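Local coordinates for hypothetical protein PH1819 (Pyrococcus horikoshii, PDB 2EEN), which is of unknown function but, as a CYTH-domain protein, probably binds or acts on triphosphorylated compounds, as class IV adenylyl cyclases and thiamine triphosphatases do, at residues Lys7-Asp12 and Lys164-Ser169. Numbering follows the deposited sequence.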
# COMPACT_ATOMS: atom_id res chain seq x y z
N LYS A 7 -3.90 26.46 -4.02
CA LYS A 7 -4.31 26.32 -5.40
C LYS A 7 -5.20 27.48 -5.80
O LYS A 7 -5.99 27.98 -4.99
CB LYS A 7 -5.08 25.00 -5.59
CG LYS A 7 -5.69 24.82 -6.98
CD LYS A 7 -6.14 23.38 -7.22
CE LYS A 7 -7.34 23.00 -6.38
NZ LYS A 7 -7.69 21.55 -6.56
N GLY A 8 -5.07 27.90 -7.05
CA GLY A 8 -5.88 28.99 -7.56
C GLY A 8 -6.32 28.69 -8.97
O GLY A 8 -5.72 27.85 -9.65
N TYR A 9 -7.38 29.34 -9.42
CA TYR A 9 -7.84 29.14 -10.79
C TYR A 9 -6.86 29.90 -11.66
O TYR A 9 -6.34 30.94 -11.24
CB TYR A 9 -9.26 29.68 -10.98
CG TYR A 9 -10.31 28.83 -10.32
CD1 TYR A 9 -10.50 28.85 -8.94
CD2 TYR A 9 -11.08 27.95 -11.08
CE1 TYR A 9 -11.43 28.02 -8.33
CE2 TYR A 9 -12.02 27.11 -10.47
CZ TYR A 9 -12.18 27.15 -9.10
OH TYR A 9 -13.09 26.32 -8.49
N ALA A 10 -6.60 29.39 -12.85
CA ALA A 10 -5.66 30.04 -13.75
C ALA A 10 -6.20 30.24 -15.16
O ALA A 10 -7.38 29.98 -15.43
CB ALA A 10 -4.34 29.25 -13.80
N ASN A 11 -5.33 30.70 -16.05
CA ASN A 11 -5.68 30.97 -17.43
C ASN A 11 -4.38 31.12 -18.21
O ASN A 11 -3.30 31.06 -17.63
CB ASN A 11 -6.47 32.27 -17.52
CG ASN A 11 -5.77 33.42 -16.81
OD1 ASN A 11 -4.59 33.69 -17.05
ND2 ASN A 11 -6.50 34.11 -15.93
N ASP A 12 -4.48 31.32 -19.53
CA ASP A 12 -3.29 31.46 -20.36
C ASP A 12 -2.37 32.57 -19.86
O ASP A 12 -1.14 32.45 -19.96
CB ASP A 12 -3.68 31.76 -21.82
CG ASP A 12 -4.36 30.58 -22.49
OD1 ASP A 12 -3.88 29.44 -22.33
OD2 ASP A 12 -5.38 30.80 -23.19
N LYS A 164 -8.57 33.99 -7.52
CA LYS A 164 -9.48 33.07 -6.86
C LYS A 164 -8.81 31.79 -6.42
O LYS A 164 -8.38 30.98 -7.24
CB LYS A 164 -10.68 32.78 -7.76
CG LYS A 164 -10.35 32.59 -9.23
CD LYS A 164 -11.63 32.50 -10.06
CE LYS A 164 -11.33 32.36 -11.54
NZ LYS A 164 -12.59 32.34 -12.35
N PHE A 165 -8.71 31.62 -5.11
CA PHE A 165 -8.10 30.45 -4.52
C PHE A 165 -9.14 29.36 -4.31
O PHE A 165 -10.34 29.64 -4.21
CB PHE A 165 -7.42 30.84 -3.21
CG PHE A 165 -6.16 31.63 -3.40
CD1 PHE A 165 -6.21 33.01 -3.52
CD2 PHE A 165 -4.94 30.98 -3.54
CE1 PHE A 165 -5.05 33.74 -3.78
CE2 PHE A 165 -3.78 31.70 -3.80
CZ PHE A 165 -3.83 33.08 -3.92
N GLU A 166 -8.67 28.12 -4.23
CA GLU A 166 -9.58 26.98 -4.07
C GLU A 166 -9.00 25.90 -3.15
O GLU A 166 -7.95 25.32 -3.40
CB GLU A 166 -9.85 26.39 -5.46
CG GLU A 166 -10.77 25.17 -5.40
CD GLU A 166 -12.15 25.60 -4.98
OE1 GLU A 166 -12.83 26.25 -5.76
OE2 GLU A 166 -12.57 25.26 -3.88
N ARG A 167 -9.70 25.67 -2.02
CA ARG A 167 -9.26 24.62 -1.10
C ARG A 167 -9.85 23.26 -1.48
O ARG A 167 -9.47 22.21 -0.96
CB ARG A 167 -9.74 24.98 0.30
CG ARG A 167 -8.90 26.05 1.00
CD ARG A 167 -9.34 26.25 2.46
NE ARG A 167 -9.17 25.01 3.20
CZ ARG A 167 -9.76 24.87 4.41
NH1 ARG A 167 -10.50 25.84 4.91
NH2 ARG A 167 -9.59 23.73 5.09
N ARG A 168 -10.88 23.29 -2.34
CA ARG A 168 -11.46 22.04 -2.79
C ARG A 168 -10.54 21.34 -3.79
O ARG A 168 -9.96 21.96 -4.66
CB ARG A 168 -12.81 22.32 -3.46
CG ARG A 168 -13.95 22.59 -2.48
CD ARG A 168 -15.23 23.00 -3.21
NE ARG A 168 -14.95 24.14 -4.08
CZ ARG A 168 -15.94 24.63 -4.87
NH1 ARG A 168 -17.15 24.11 -4.85
NH2 ARG A 168 -15.67 25.68 -5.65
N SER A 169 -10.42 20.04 -3.61
CA SER A 169 -9.59 19.22 -4.47
C SER A 169 -10.25 19.09 -5.83
O SER A 169 -11.45 19.34 -5.98
CB SER A 169 -9.45 17.83 -3.86
OG SER A 169 -10.73 17.22 -3.74
O HOH W 1 -5.76 26.40 -1.74
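Tyr9 lays its side chain across Lys164 and ends on the carboxylate of Glu166. Tyr9 CB sits 3.4 Å from Lys164 CE, and CG lies against Lys164 CD and CE, the lysine chain passing at about a right angle. Tyr9 CD1 brings the ring edge to Lys164 O at 3.5 Å, Tyr9 CE1 packs on Glu166 CB, and Tyr9 OH donates to Glu166 OE1 at 2.7 Å. Along the backbone, Gly8 and Phe165 form a single beta bridge: Tyr9 N donates to Lys164 O (2.9 Å) and Glu166 N to Lys7 O (2.8 Å). The loop between helices 146-160 and 170-176 is thereby fastened to strand 3-9, one of the two edge strands, within this chain, of its antiparallel CYTH sheet. Glu166 runs out extended at chi1 (178°) and bends at chi2 (68°), which brings its carboxylate to Arg168. Arg168 holds it through two nitrogens in a salt bridge, Arg168 NE 2.6 Å from Glu166 OE2 and Arg168 NH2 on OE1, which also takes the tyrosine hydroxyl. Glu176 pairs with Arg168 NH1. With an alanine in place of Glu166, the Tyr9 hydroxyl would probably lose this acceptor, and the Arg168 guanidinium, left with Glu176, would be freer to turn. Lys7 NZ donates to Arg168 O at 3.0 Å, on a lone pair in the carbonyl plane.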